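Local coordinates for protein kynurenine formamidase (Bacillus anthracis, PDB 4CO9) that hydrolyses N-formyl-L-kynurenine to L-kynurenine and formate with two zinc ions per subunit, a step of tryptophan degradation, at residues E107-S115 / L179-L189. Sequence-based numbering, arbitrary orientation. Where two conformers were deposited one is given.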
loop_
_atom_site.group_PDB
_atom_site.type_symbol
_atom_site.label_atom_id
_atom_site.label_comp_id
_atom_site.label_asym_id
_atom_site.label_seq_id
_atom_site.Cartn_x
_atom_site.Cartn_y
_atom_site.Cartn_z
ATOM N N GLU C 107 7.550 0.399 -20.128
ATOM C CA GLU C 107 7.220 -0.797 -19.329
ATOM C C GLU C 107 5.855 -0.673 -18.619
ATOM O O GLU C 107 5.225 -1.678 -18.289
ATOM C CB GLU C 107 8.318 -1.039 -18.279
ATOM C CG GLU C 107 9.762 -1.274 -18.763
ATOM C CD GLU C 107 10.786 -1.008 -17.663
ATOM O OE1 GLU C 107 10.506 -1.288 -16.471
ATOM O OE2 GLU C 107 11.876 -0.498 -17.988
ATOM N N ARG C 108 5.421 0.553 -18.344
ATOM C CA ARG C 108 4.179 0.812 -17.607
ATOM C C ARG C 108 3.518 2.014 -18.244
ATOM O O ARG C 108 4.196 2.982 -18.545
ATOM C CB ARG C 108 4.477 1.114 -16.137
ATOM C CG ARG C 108 5.191 -0.006 -15.408
ATOM C CD ARG C 108 5.738 0.356 -14.041
ATOM N NE ARG C 108 6.563 -0.769 -13.611
ATOM C CZ ARG C 108 7.798 -1.011 -14.043
ATOM N NH1 ARG C 108 8.421 -0.171 -14.872
ATOM N NH2 ARG C 108 8.427 -2.102 -13.620
ATOM N N LEU C 109 2.205 1.954 -18.444
ATOM C CA LEU C 109 1.500 3.010 -19.145
ATOM C C LEU C 109 0.242 3.409 -18.402
ATOM O O LEU C 109 -0.582 2.553 -18.085
ATOM C CB LEU C 109 1.146 2.530 -20.557
ATOM C CG LEU C 109 0.428 3.510 -21.472
ATOM C CD1 LEU C 109 1.353 4.670 -21.814
ATOM C CD2 LEU C 109 -0.015 2.813 -22.750
ATOM N N LEU C 110 0.127 4.697 -18.081
ATOM C CA LEU C 110 -1.084 5.246 -17.459
ATOM C C LEU C 110 -1.847 6.069 -18.472
ATOM O O LEU C 110 -1.266 6.918 -19.160
ATOM C CB LEU C 110 -0.755 6.103 -16.236
ATOM C CG LEU C 110 0.160 5.485 -15.186
ATOM C CD1 LEU C 110 0.370 6.412 -14.005
ATOM C CD2 LEU C 110 -0.364 4.136 -14.710
ATOM N N LEU C 111 -3.151 5.823 -18.546
ATOM C CA LEU C 111 -4.040 6.473 -19.493
ATOM C C LEU C 111 -4.938 7.480 -18.785
ATOM O O LEU C 111 -5.739 7.105 -17.927
ATOM C CB LEU C 111 -4.903 5.426 -20.198
ATOM C CG LEU C 111 -4.207 4.239 -20.849
ATOM C CD1 LEU C 111 -5.221 3.337 -21.542
ATOM C CD2 LEU C 111 -3.174 4.711 -21.853
ATOM N N ARG C 112 -4.785 8.759 -19.135
ATOM C CA ARG C 112 -5.679 9.802 -18.666
ATOM C C ARG C 112 -6.864 9.934 -19.623
ATOM O O ARG C 112 -6.714 10.448 -20.731
ATOM C CB ARG C 112 -4.962 11.163 -18.557
ATOM C CG ARG C 112 -5.772 12.197 -17.788
ATOM C CD ARG C 112 -5.276 13.643 -17.905
ATOM N NE ARG C 112 -3.890 13.816 -17.470
ATOM C CZ ARG C 112 -2.842 13.715 -18.279
ATOM N NH1 ARG C 112 -3.005 13.488 -19.588
ATOM N NH2 ARG C 112 -1.626 13.853 -17.787
ATOM N N THR C 113 -8.020 9.426 -19.212
ATOM C CA THR C 113 -9.252 9.616 -19.979
ATOM C C THR C 113 -9.920 10.927 -19.598
ATOM O O THR C 113 -10.650 11.493 -20.397
ATOM C CB THR C 113 -10.278 8.478 -19.760
ATOM O OG1 THR C 113 -10.840 8.580 -18.449
ATOM C CG2 THR C 113 -9.651 7.108 -19.964
ATOM N N SER C 114 -9.674 11.392 -18.375
ATOM C CA SER C 114 -10.346 12.558 -17.807
ATOM C C SER C 114 -11.858 12.461 -17.959
ATOM O O SER C 114 -12.533 13.477 -18.113
ATOM C CB SER C 114 -9.835 13.855 -18.447
ATOM O OG SER C 114 -8.428 13.994 -18.261
ATOM N N SER C 115 -12.385 11.240 -17.935
ATOM C CA SER C 115 -13.802 11.014 -18.223
ATOM C C SER C 115 -14.677 11.196 -16.989
ATOM O O SER C 115 -15.837 11.590 -17.105
ATOM C CB SER C 115 -14.022 9.654 -18.835
ATOM O OG SER C 115 -15.407 9.424 -19.035
ATOM N N LEU C 179 -5.228 11.585 -12.290
ATOM C CA LEU C 179 -4.212 12.119 -13.181
ATOM C C LEU C 179 -4.466 13.541 -13.691
ATOM O O LEU C 179 -3.671 14.052 -14.463
ATOM C CB LEU C 179 -4.048 11.178 -14.387
ATOM C CG LEU C 179 -3.632 9.735 -14.121
ATOM C CD1 LEU C 179 -3.592 8.967 -15.434
ATOM C CD2 LEU C 179 -2.293 9.650 -13.403
ATOM N N ASP C 180 -5.539 14.195 -13.271
ATOM C CA ASP C 180 -5.828 15.528 -13.827
ATOM C C ASP C 180 -4.835 16.610 -13.363
ATOM O O ASP C 180 -4.653 17.600 -14.052
ATOM C CB ASP C 180 -7.289 15.928 -13.613
ATOM C CG ASP C 180 -8.205 15.431 -14.741
ATOM O OD1 ASP C 180 -7.853 14.456 -15.461
ATOM O OD2 ASP C 180 -9.285 16.031 -14.913
ATOM N N HIS C 181 -4.128 16.356 -12.262
ATOM C CA HIS C 181 -3.152 17.292 -11.729
ATOM C C HIS C 181 -1.712 16.992 -12.170
ATOM O O HIS C 181 -0.792 17.628 -11.700
ATOM C CB HIS C 181 -3.230 17.350 -10.202
ATOM C CG HIS C 181 -2.898 16.056 -9.522
ATOM N ND1 HIS C 181 -3.749 14.971 -9.530
ATOM C CD2 HIS C 181 -1.811 15.675 -8.809
ATOM C CE1 HIS C 181 -3.194 13.971 -8.873
ATOM N NE2 HIS C 181 -2.021 14.373 -8.415
ATOM N N VAL C 182 -1.517 16.034 -13.071
ATOM C CA VAL C 182 -0.180 15.700 -13.534
ATOM C C VAL C 182 -0.077 15.784 -15.052
ATOM O O VAL C 182 -1.011 15.466 -15.792
ATOM C CB VAL C 182 0.288 14.306 -13.036
ATOM C CG1 VAL C 182 0.105 14.194 -11.533
ATOM C CG2 VAL C 182 -0.441 13.186 -13.748
ATOM N N ALA C 183 1.093 16.197 -15.507
ATOM C CA ALA C 183 1.343 16.372 -16.924
ATOM C C ALA C 183 1.701 15.047 -17.564
ATOM O O ALA C 183 2.182 14.114 -16.889
ATOM C CB ALA C 183 2.473 17.376 -17.122
ATOM N N ASP C 184 1.504 14.969 -18.879
ATOM C CA ASP C 184 1.968 13.829 -19.652
ATOM C C ASP C 184 3.469 13.701 -19.534
ATOM O O ASP C 184 4.170 14.691 -19.322
ATOM C CB ASP C 184 1.622 13.989 -21.133
ATOM C CG ASP C 184 0.142 13.928 -21.407
ATOM O OD1 ASP C 184 -0.629 13.409 -20.578
ATOM O OD2 ASP C 184 -0.256 14.353 -22.509
ATOM N N GLY C 185 3.979 12.490 -19.704
ATOM C CA GLY C 185 5.411 12.296 -19.747
ATOM C C GLY C 185 5.880 11.107 -18.951
ATOM O O GLY C 185 5.111 10.179 -18.668
ATOM N N ASP C 186 7.156 11.159 -18.579
ATOM C CA ASP C 186 7.828 10.052 -17.956
ATOM C C ASP C 186 8.012 10.258 -16.468
ATOM O O ASP C 186 8.401 11.335 -16.013
ATOM C CB ASP C 186 9.179 9.815 -18.615
ATOM C CG ASP C 186 9.041 9.165 -19.974
ATOM O OD1 ASP C 186 8.073 8.392 -20.196
ATOM O OD2 ASP C 186 9.910 9.412 -20.810
ATOM N N TYR C 187 7.735 9.198 -15.724
ATOM C CA TYR C 187 7.805 9.225 -14.290
ATOM C C TYR C 187 8.320 7.893 -13.802
ATOM O O TYR C 187 8.432 6.932 -14.571
ATOM C CB TYR C 187 6.411 9.430 -13.705
ATOM C CG TYR C 187 5.747 10.727 -14.054
ATOM C CD1 TYR C 187 5.094 10.896 -15.278
ATOM C CD2 TYR C 187 5.727 11.779 -13.149
ATOM C CE1 TYR C 187 4.459 12.085 -15.581
ATOM C CE2 TYR C 187 5.109 12.970 -13.447
ATOM C CZ TYR C 187 4.470 13.119 -14.654
ATOM O OH TYR C 187 3.871 14.321 -14.938
ATOM N N GLU C 188 8.629 7.838 -12.516
ATOM C CA GLU C 188 8.739 6.577 -11.809
ATOM C C GLU C 188 7.425 6.377 -11.070
ATOM O O GLU C 188 6.900 7.320 -10.484
ATOM C CB GLU C 188 9.932 6.599 -10.853
ATOM C CG GLU C 188 11.274 6.530 -11.582
ATOM C CD GLU C 188 11.740 5.116 -11.842
ATOM O OE1 GLU C 188 10.958 4.193 -11.620
ATOM O OE2 GLU C 188 12.874 4.919 -12.323
ATOM N N LEU C 189 6.868 5.172 -11.160
ATOM C CA LEU C 189 5.588 4.831 -10.516
ATOM C C LEU C 189 5.843 3.879 -9.357
ATOM O O LEU C 189 6.709 3.015 -9.438
ATOM C CB LEU C 189 4.651 4.129 -11.504
ATOM C CG LEU C 189 3.332 3.530 -10.989
ATOM C CD1 LEU C 189 2.378 4.595 -10.470
ATOM C CD2 LEU C 189 2.656 2.732 -12.101
#
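Arg112, the last residue of strand 108-112, drives its guanidinium into the loop 179-184 and bonds there to three residues. NE donates almost straight (166°) to Leu179 O at 3.0 Å, arriving from above the carbonyl plane, while Val182 N, closing the type I turn 179-182, reaches the same oxygen from the opposite face. NH2 to Val182 O (2.6 Å) is bent, 136° at the hydrogen, and lies out of both the carbonyl and the guanidinium plane. The salt bridge to Asp184 is end-on and converges on one oxygen: OD1 takes NH1 on its syn side at 2.6 Å and NH2 on its anti side at 3.0 Å, in the guanidinium plane. A bend at chi3 (-58°) in an otherwise extended chain leaves the guanidinium edge facing Leu179 O and Asp184. NH1 also pairs with Asp86; two carboxylates probably offset the charge of this buried arginine. In the mixed sheet of this cyclase-family subunit, strand 81-86 separates strands 108-112 and 185-190, which therefore meet through side chains, Arg112 reaching the loop that leads into the latter. Beyond the strand end, Ser114 OG donates to Asp180 OD1 at 2.9 Å, on the syn side. Apolar pairs are Leu110 CB with Leu179 CD1 (4.1 Å) and Leu110 CD2 with Leu189 CD2 (4.2 Å); Ile208 and Leu144 also touch Leu189. The Leu179 CD1 methyl rests against the carbonyl oxygen Leu111 O at 3.8 Å.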